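Local coordinates for protein CsuE (Acinetobacter baumannii, PDB 6FJY) that probably forms the two-domain adhesin at the tip of the archaic chaperone-usher Csu pilus, held here in complex with the periplasmic chaperone CsuC, at residues T9-V14 with S174-P179; S58-Q63 with Q122-L127; N230-K235 with L243-F248. All coordinates share one frame; numbering follows the deposited sequence.

Interaction 1 (T9-V14 with S174-P179)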
loop_
_atom_site.group_PDB
_atom_site.type_symbol
_atom_site.label_atom_id
_atom_site.label_comp_id
_atom_site.label_asym_id
_atom_site.label_seq_id
_atom_site.Cartn_x
_atom_site.Cartn_y
_atom_site.Cartn_z
ATOM N N THR B 9 -15.840 3.804 13.610
ATOM C CA THR B 9 -14.944 4.385 12.629
ATOM C C THR B 9 -15.062 3.600 11.336
ATOM O O THR B 9 -15.059 2.364 11.344
ATOM C CB THR B 9 -13.499 4.389 13.127
ATOM O OG1 THR B 9 -13.465 4.853 14.482
ATOM C CG2 THR B 9 -12.655 5.317 12.269
ATOM N N SER B 10 -15.194 4.326 10.238
ATOM C CA SER B 10 -15.176 3.776 8.898
ATOM C C SER B 10 -13.918 4.262 8.199
ATOM O O SER B 10 -13.448 5.381 8.436
ATOM C CB SER B 10 -16.426 4.191 8.118
ATOM O OG SER B 10 -17.605 3.781 8.798
ATOM N N SER B 11 -13.356 3.395 7.360
ATOM C CA SER B 11 -12.100 3.699 6.693
ATOM C C SER B 11 -12.099 3.114 5.291
ATOM O O SER B 11 -12.556 1.990 5.074
ATOM C CB SER B 11 -10.905 3.155 7.489
ATOM O OG SER B 11 -9.673 3.454 6.850
ATOM N N ILE B 12 -11.578 3.886 4.346
ATOM C CA ILE B 12 -11.253 3.394 3.018
ATOM C C ILE B 12 -9.793 3.705 2.749
ATOM O O ILE B 12 -9.231 4.673 3.274
ATOM C CB ILE B 12 -12.143 4.002 1.913
ATOM C CG1 ILE B 12 -11.953 5.510 1.846
ATOM C CG2 ILE B 12 -13.602 3.649 2.140
ATOM C CD1 ILE B 12 -12.698 6.143 0.694
ATOM N N SER B 13 -9.175 2.865 1.934
ATOM C CA SER B 13 -7.784 3.035 1.550
ATOM C C SER B 13 -7.695 3.082 0.029
ATOM O O SER B 13 -8.245 2.216 -0.654
ATOM C CB SER B 13 -6.917 1.905 2.118
ATOM O OG SER B 13 -7.156 1.738 3.512
ATOM N N VAL B 14 -7.001 4.093 -0.484
ATOM C CA VAL B 14 -6.775 4.294 -1.913
ATOM C C VAL B 14 -5.306 4.641 -2.147
ATOM O O VAL B 14 -4.723 5.415 -1.373
ATOM C CB VAL B 14 -7.699 5.393 -2.459
ATOM C CG1 VAL B 14 -7.470 6.686 -1.724
ATOM C CG2 VAL B 14 -7.482 5.594 -3.952
ATOM N N SER B 174 -12.470 8.117 7.898
ATOM C CA SER B 174 -11.056 8.255 7.601
ATOM C C SER B 174 -10.767 7.682 6.224
ATOM O O SER B 174 -11.348 6.674 5.810
ATOM C CB SER B 174 -10.185 7.545 8.648
ATOM O OG SER B 174 -8.833 7.584 8.267
ATOM N N ILE B 175 -9.843 8.336 5.529
ATOM C CA ILE B 175 -9.351 7.895 4.236
ATOM C C ILE B 175 -7.852 7.730 4.353
ATOM O O ILE B 175 -7.128 8.712 4.563
ATOM C CB ILE B 175 -9.661 8.897 3.112
ATOM C CG1 ILE B 175 -11.136 9.273 3.082
ATOM C CG2 ILE B 175 -9.187 8.353 1.757
ATOM C CD1 ILE B 175 -11.431 10.312 2.041
ATOM N N THR B 176 -7.371 6.515 4.149
ATOM C CA THR B 176 -5.939 6.280 4.133
ATOM C C THR B 176 -5.456 6.322 2.689
ATOM O O THR B 176 -5.918 5.552 1.842
ATOM C CB THR B 176 -5.571 4.961 4.808
ATOM O OG1 THR B 176 -6.093 4.963 6.147
ATOM C CG2 THR B 176 -4.037 4.841 4.879
ATOM N N VAL B 177 -4.558 7.243 2.409
ATOM C CA VAL B 177 -3.911 7.321 1.117
ATOM C C VAL B 177 -2.630 6.497 1.168
ATOM O O VAL B 177 -1.771 6.728 2.023
ATOM C CB VAL B 177 -3.620 8.778 0.741
ATOM C CG1 VAL B 177 -3.033 8.822 -0.665
ATOM C CG2 VAL B 177 -4.897 9.596 0.830
ATOM N N LEU B 178 -2.488 5.510 0.210
ATOM C CA LEU B 178 -1.361 4.591 0.284
ATOM C C LEU B 178 -0.265 4.980 -0.692
ATOM O O LEU B 178 -0.543 5.561 -1.739
ATOM C CB LEU B 178 -1.809 3.164 -0.030
ATOM C CG LEU B 178 -2.841 2.656 0.954
ATOM C CD1 LEU B 178 -3.294 1.290 0.527
ATOM C CD2 LEU B 178 -2.228 2.635 2.352
ATOM N N PRO B 179 0.988 4.654 -0.371
ATOM C CA PRO B 179 2.063 4.814 -1.348
ATOM C C PRO B 179 1.767 4.021 -2.613
ATOM O O PRO B 179 0.986 3.068 -2.621
ATOM C CB PRO B 179 3.295 4.269 -0.618
ATOM C CG PRO B 179 2.974 4.425 0.815
ATOM C CD PRO B 179 1.496 4.188 0.932
#

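Interaction 2 (S58-Q63 with Q122-L127)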
loop_
_atom_site.group_PDB
_atom_site.type_symbol
_atom_site.label_atom_id
_atom_site.label_comp_id
_atom_site.label_asym_id
_atom_site.label_seq_id
_atom_site.Cartn_x
_atom_site.Cartn_y
_atom_site.Cartn_z
ATOM N N SER B 58 -14.608 17.574 3.939
ATOM C CA SER B 58 -13.167 17.810 3.981
ATOM C C SER B 58 -12.504 16.761 4.875
ATOM O O SER B 58 -13.011 16.452 5.958
ATOM C CB SER B 58 -12.876 19.226 4.500
ATOM O OG SER B 58 -11.492 19.496 4.550
ATOM N N PHE B 59 -11.382 16.208 4.416
ATOM C CA PHE B 59 -10.628 15.197 5.153
ATOM C C PHE B 59 -9.187 15.661 5.279
ATOM O O PHE B 59 -8.522 15.892 4.268
ATOM C CB PHE B 59 -10.690 13.840 4.464
ATOM C CG PHE B 59 -12.022 13.169 4.578
ATOM C CD1 PHE B 59 -13.120 13.658 3.880
ATOM C CD2 PHE B 59 -12.179 12.043 5.370
ATOM C CE1 PHE B 59 -14.355 13.043 3.990
ATOM C CE2 PHE B 59 -13.407 11.414 5.478
ATOM C CZ PHE B 59 -14.496 11.913 4.785
ATOM N N THR B 60 -8.711 15.798 6.516
ATOM C CA THR B 60 -7.451 16.462 6.811
ATOM C C THR B 60 -6.440 15.474 7.362
ATOM O O THR B 60 -6.748 14.707 8.281
ATOM C CB THR B 60 -7.624 17.598 7.820
ATOM O OG1 THR B 60 -8.478 18.598 7.260
ATOM C CG2 THR B 60 -6.251 18.218 8.172
ATOM N N ASN B 61 -5.238 15.522 6.797
ATOM C CA ASN B 61 -4.075 14.803 7.290
ATOM C C ASN B 61 -3.403 15.629 8.383
ATOM O O ASN B 61 -2.816 16.679 8.098
ATOM C CB ASN B 61 -3.112 14.548 6.147
ATOM C CG ASN B 61 -1.804 14.051 6.626
ATOM O OD1 ASN B 61 -0.899 14.826 6.904
ATOM N ND2 ASN B 61 -1.693 12.748 6.750
ATOM N N ALA B 62 -3.458 15.142 9.630
ATOM C CA ALA B 62 -3.018 15.963 10.754
ATOM C C ALA B 62 -1.549 16.357 10.663
ATOM O O ALA B 62 -1.165 17.383 11.230
ATOM C CB ALA B 62 -3.277 15.242 12.080
ATOM N N GLN B 63 -0.718 15.597 9.953
ATOM C CA GLN B 63 0.713 15.861 10.016
ATOM C C GLN B 63 1.235 16.725 8.873
ATOM O O GLN B 63 2.354 17.237 8.971
ATOM C CB GLN B 63 1.494 14.542 10.086
ATOM C CG GLN B 63 1.966 13.986 8.770
ATOM C CD GLN B 63 0.936 13.088 8.134
ATOM O OE1 GLN B 63 -0.064 12.735 8.760
ATOM N NE2 GLN B 63 1.155 12.735 6.870
ATOM N N GLN B 122 -8.368 12.379 7.926
ATOM C CA GLN B 122 -9.499 12.205 8.821
ATOM C C GLN B 122 -10.539 13.278 8.562
ATOM O O GLN B 122 -10.206 14.451 8.364
ATOM C CB GLN B 122 -9.040 12.257 10.279
ATOM C CG GLN B 122 -10.174 12.198 11.289
ATOM C CD GLN B 122 -10.659 10.789 11.540
ATOM O OE1 GLN B 122 -11.848 10.559 11.756
ATOM N NE2 GLN B 122 -9.738 9.837 11.523
ATOM N N ALA B 123 -11.804 12.868 8.598
ATOM C CA ALA B 123 -12.910 13.799 8.409
ATOM C C ALA B 123 -12.837 14.912 9.441
ATOM O O ALA B 123 -12.578 14.667 10.621
ATOM C CB ALA B 123 -14.250 13.070 8.511
ATOM N N ASP B 124 -13.048 16.148 8.977
ATOM C CA ASP B 124 -12.840 17.303 9.841
ATOM C C ASP B 124 -13.844 17.341 10.986
ATOM O O ASP B 124 -13.561 17.918 12.041
ATOM C CB ASP B 124 -12.887 18.580 9.008
ATOM C CG ASP B 124 -11.662 18.725 8.128
ATOM O OD1 ASP B 124 -10.747 17.879 8.247
ATOM O OD2 ASP B 124 -11.607 19.675 7.318
ATOM N N SER B 125 -15.000 16.716 10.810
ATOM C CA SER B 125 -15.952 16.504 11.882
ATOM C C SER B 125 -16.498 15.092 11.769
ATOM O O SER B 125 -16.495 14.502 10.679
ATOM C CB SER B 125 -17.116 17.506 11.830
ATOM O OG SER B 125 -18.040 17.171 10.812
ATOM N N PRO B 126 -16.956 14.520 12.872
ATOM C CA PRO B 126 -17.654 13.241 12.787
ATOM C C PRO B 126 -18.986 13.389 12.072
ATOM O O PRO B 126 -19.552 14.476 11.942
ATOM C CB PRO B 126 -17.843 12.833 14.251
ATOM C CG PRO B 126 -17.584 14.055 15.048
ATOM C CD PRO B 126 -16.636 14.884 14.259
ATOM N N LEU B 127 -19.465 12.258 11.579
ATOM C CA LEU B 127 -20.773 12.155 10.949
ATOM C C LEU B 127 -21.786 11.808 12.034
ATOM O O LEU B 127 -21.784 10.689 12.557
ATOM C CB LEU B 127 -20.738 11.091 9.852
ATOM C CG LEU B 127 -21.776 10.987 8.736
ATOM C CD1 LEU B 127 -22.489 9.646 8.784
ATOM C CD2 LEU B 127 -22.771 12.138 8.755
#

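Interaction 3 (N230-K235 with L243-F248)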
loop_
_atom_site.group_PDB
_atom_site.type_symbol
_atom_site.label_atom_id
_atom_site.label_comp_id
_atom_site.label_asym_id
_atom_site.label_seq_id
_atom_site.Cartn_x
_atom_site.Cartn_y
_atom_site.Cartn_z
ATOM N N ASN B 230 28.110 -13.052 -15.489
ATOM C CA ASN B 230 27.607 -11.693 -15.329
ATOM C C ASN B 230 27.849 -10.822 -16.560
ATOM O O ASN B 230 27.865 -9.590 -16.441
ATOM C CB ASN B 230 28.223 -11.037 -14.087
ATOM C CG ASN B 230 29.713 -11.268 -13.989
ATOM O OD1 ASN B 230 30.396 -11.447 -14.999
ATOM N ND2 ASN B 230 30.227 -11.278 -12.762
ATOM N N GLN B 231 28.024 -11.420 -17.733
ATOM C CA GLN B 231 28.159 -10.682 -18.985
ATOM C C GLN B 231 26.860 -10.835 -19.765
ATOM O O GLN B 231 26.539 -11.931 -20.234
ATOM C CB GLN B 231 29.353 -11.182 -19.793
ATOM C CG GLN B 231 29.479 -10.544 -21.168
ATOM C CD GLN B 231 29.434 -9.026 -21.118
ATOM O OE1 GLN B 231 30.359 -8.378 -20.625
ATOM N NE2 GLN B 231 28.348 -8.451 -21.625
ATOM N N ARG B 232 26.110 -9.739 -19.887
ATOM C CA ARG B 232 24.842 -9.761 -20.608
ATOM C C ARG B 232 25.066 -10.135 -22.067
ATOM O O ARG B 232 26.109 -9.841 -22.655
ATOM C CB ARG B 232 24.153 -8.394 -20.534
ATOM C CG ARG B 232 23.729 -7.967 -19.146
ATOM C CD ARG B 232 23.401 -6.472 -19.092
ATOM N NE ARG B 232 22.727 -6.136 -17.836
ATOM C CZ ARG B 232 23.108 -5.172 -16.999
ATOM N NH1 ARG B 232 24.156 -4.401 -17.274
ATOM N NH2 ARG B 232 22.417 -4.968 -15.891
ATOM N N ALA B 233 24.068 -10.786 -22.656
ATOM C CA ALA B 233 24.195 -11.197 -24.044
ATOM C C ALA B 233 22.815 -11.409 -24.650
ATOM O O ALA B 233 21.909 -11.927 -23.990
ATOM C CB ALA B 233 25.042 -12.471 -24.168
ATOM N N MET B 234 22.677 -11.022 -25.918
ATOM C CA MET B 234 21.437 -11.159 -26.669
ATOM C C MET B 234 21.466 -12.431 -27.510
ATOM O O MET B 234 22.493 -12.767 -28.107
ATOM C CB MET B 234 21.227 -9.941 -27.568
ATOM C CG MET B 234 21.376 -8.630 -26.840
ATOM S SD MET B 234 22.010 -7.285 -27.845
ATOM C CE MET B 234 20.495 -6.789 -28.554
ATOM N N LYS B 235 20.332 -13.132 -27.561
ATOM C CA LYS B 235 20.266 -14.419 -28.240
ATOM C C LYS B 235 19.913 -14.245 -29.714
ATOM O O LYS B 235 19.044 -13.443 -30.071
ATOM C CB LYS B 235 19.245 -15.340 -27.568
ATOM C CG LYS B 235 19.234 -16.760 -28.134
ATOM C CD LYS B 235 18.425 -17.720 -27.267
ATOM C CE LYS B 235 16.932 -17.422 -27.311
ATOM N NZ LYS B 235 16.364 -17.561 -28.678
ATOM N N LEU B 243 25.366 -12.190 -28.691
ATOM C CA LEU B 243 25.973 -10.878 -28.874
ATOM C C LEU B 243 26.023 -10.173 -27.524
ATOM O O LEU B 243 24.979 -9.875 -26.935
ATOM C CB LEU B 243 25.188 -10.049 -29.889
ATOM C CG LEU B 243 25.762 -8.665 -30.178
ATOM C CD1 LEU B 243 27.162 -8.793 -30.758
ATOM C CD2 LEU B 243 24.844 -7.904 -31.112
ATOM N N LYS B 244 27.233 -9.907 -27.044
ATOM C CA LYS B 244 27.439 -9.313 -25.729
ATOM C C LYS B 244 27.144 -7.816 -25.739
ATOM O O LYS B 244 27.516 -7.095 -26.672
ATOM C CB LYS B 244 28.875 -9.564 -25.260
ATOM C CG LYS B 244 29.228 -11.049 -25.153
ATOM C CD LYS B 244 30.660 -11.274 -24.684
ATOM C CE LYS B 244 30.978 -12.748 -24.581
ATOM N NZ LYS B 244 32.380 -12.989 -24.148
ATOM N N TYR B 245 26.468 -7.357 -24.685
ATOM C CA TYR B 245 26.172 -5.944 -24.486
ATOM C C TYR B 245 26.236 -5.628 -22.999
ATOM O O TYR B 245 26.406 -6.508 -22.154
ATOM C CB TYR B 245 24.798 -5.557 -25.048
ATOM C CG TYR B 245 23.628 -6.076 -24.225
ATOM C CD1 TYR B 245 23.228 -7.407 -24.313
ATOM C CD2 TYR B 245 22.927 -5.243 -23.357
ATOM C CE1 TYR B 245 22.161 -7.890 -23.569
ATOM C CE2 TYR B 245 21.851 -5.726 -22.607
ATOM C CZ TYR B 245 21.479 -7.045 -22.719
ATOM O OH TYR B 245 20.432 -7.529 -21.984
ATOM N N ASP B 246 26.107 -4.344 -22.689
ATOM C CA ASP B 246 26.026 -3.904 -21.311
ATOM C C ASP B 246 25.257 -2.597 -21.266
ATOM O O ASP B 246 24.996 -1.960 -22.288
ATOM C CB ASP B 246 27.410 -3.754 -20.674
ATOM C CG ASP B 246 27.485 -4.419 -19.306
ATOM O OD1 ASP B 246 26.462 -4.390 -18.587
ATOM O OD2 ASP B 246 28.545 -4.994 -18.971
ATOM N N ILE B 247 24.899 -2.209 -20.052
ATOM C CA ILE B 247 24.035 -1.068 -19.787
ATOM C C ILE B 247 24.748 -0.207 -18.759
ATOM O O ILE B 247 25.275 -0.729 -17.771
ATOM C CB ILE B 247 22.650 -1.522 -19.277
ATOM C CG1 ILE B 247 21.901 -2.287 -20.372
ATOM C CG2 ILE B 247 21.809 -0.338 -18.775
ATOM C CD1 ILE B 247 20.621 -2.910 -19.897
ATOM N N PHE B 248 24.785 1.099 -18.997
ATOM C CA PHE B 248 25.570 2.013 -18.183
ATOM C C PHE B 248 24.715 3.205 -17.792
ATOM O O PHE B 248 23.966 3.733 -18.620
ATOM C CB PHE B 248 26.823 2.513 -18.929
ATOM C CG PHE B 248 27.716 1.416 -19.428
ATOM C CD1 PHE B 248 27.414 0.729 -20.591
ATOM C CD2 PHE B 248 28.866 1.077 -18.738
ATOM C CE1 PHE B 248 28.238 -0.284 -21.048
ATOM C CE2 PHE B 248 29.698 0.067 -19.193
ATOM C CZ PHE B 248 29.384 -0.613 -20.348
#

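Interaction 1 (T9-V14 with S174-P179)
S11 to V14 pair with S174 to V177 as parallel neighbours in a beta sheet. One of the earliest strands of the chain, 9-15, lies beside the long strand 167-189. That strand also pairs antiparallel with strand 119-136 on its other side. A parallel pairing of an early strand with a strand far along the chain would suit an immunoglobulin-like beta sandwich, the probable fold of this pilus adhesin. The register is S11 with S174, I12 with I175, S13 with T176 and V14 with V177. Five backbone hydrogen bonds alternate in direction. S174 N gives to S10 O, and I12 N gives to S174 O at 3.2 Å. T176 N then reaches I12 O at 2.8 Å. V14 N gives to T176 O, and L178 N closes the series on V14 O at 2.7 Å.

One face is apolar. I12 carries CG1 between its backbone N and carbonyl carbon (chi1 62°), which swings this branch over to I175. The two side chains lie side by side and point the same way, with I12 CG1 4.0 Å from I175 CG2. V14 CG1 also approaches that methyl. I108 of strand 103-110 touches both isoleucines, so this face packs against that strand. S11, S13, S174 and T176 occupy the other face. W6 of the CsuC chain packs on L178. Contact on the hydroxyl face is loose. S13 OG meets T176 CB at 3.8 Å. S13 CB meets L178 CD1 at 4.0 Å.

Interaction 2 (S58-Q63 with Q122-L127)
D124 turns its carboxylate between S58 and T60, and both of their hydroxyls bind to it. The side chain starts beside the short strand 59-60. Its CB lies 3.7 Å from S58 O. That carbonyl also accepts the backbone N of D124, so the backbone at the root of this side chain is tied to the same carbonyl. CG sits anti to the carbonyl carbon of D124 (chi1 -71°), which brings the carboxylate to the hydroxyls of S58 and T60. There the two oxygens part. OD1 takes the hydroxyl of T60, with T60 OG1 2.6 Å from D124 OD1. The donor comes from the syn side and lies 16° out of the carboxylate plane. The T60 and D124 side chains cross at about a right angle. OD2 takes the hydroxyl of S58, with S58 OG 2.8 Å from D124 OD2. This donor comes from above the plane, 46° out of it. With one hydroxyl on each oxygen, the rotation of the carboxylate is restrained. The two bonds probably favour its charged form.

F59, between S58 and T60, points to the other side of the sheet. A123 CB lies over one face of its ring, 4.0 Å from the ring centroid, in a CH-pi contact. L173 and I175 of strand 167-189 also touch this ring, which is buried. The backbone adds two bonds: T60 N to Q122 O at 2.7 Å and Q122 N to T60 O at 2.9 Å. F59 with A123 is thus a non-hydrogen-bonded pair and T60 with Q122 a hydrogen-bonded one, which makes this a short antiparallel beta pairing, with Ser and Thr hydroxyls bound to an aspartate just past the strand.

Interaction 3 (N230-K235 with L243-F248)
Q231 lays CG against K244 CD and gives a weak amide bond from NE2 to Y245 O. A nearly straight one goes from Q231 NE2 to R232 O (2.8 Å), in the carbonyl plane on a lone pair. R232 O also accepts Y245 N, so two donors hold it. The R232 side chain crosses the Y245 ring, with CB over one face, 3.8 Å from the ring centroid. From CG to NE the chain is extended, and this carries the guanidinium past the ring to D246. R232 NH1 forms a salt bridge with D246 OD1 at 2.7 Å, the two flat groups standing 81° apart. OD1 also takes I247 N on its anti lone pair, and R255 is a further partner. A233 forms a non-hydrogen-bonded pair with K244 in a beta hairpin of the Spore Coat Protein U domain. M234 follows as the hydrogen-bonded pair with L243, its N 2.8 Å from L243 O. M234 CG meets Y245 CD1 at 3.4 Å. Its sulfur sits obliquely to the ring, M234 SD being 4.5 Å from the Y245 centroid, a Met-aromatic contact. Y245 OH bonds D304, and V110 of the CsuC chain packs on Y245.

From the N terminus, strand 9-15 opens interaction 1, which closes only when the chain reaches strand 167-189. Inside that long loop, 58-63 and 122-127 close a shorter one, so interaction 2 is nested in interaction 1. The two touch: I175 CG1 lies 3.7 Å from F59 CD2. They add strands 9-15 and 59-60 to the neighbouring strands 167-189 and 119-136. Strand 167-189 then leads into the C-terminal part. Interaction 3 follows in series and closes a short hairpin there. Its centre is about 45 Å from that of interaction 1 and about 53 Å from that of interaction 2, which lies on the opposite side of the chain's centre.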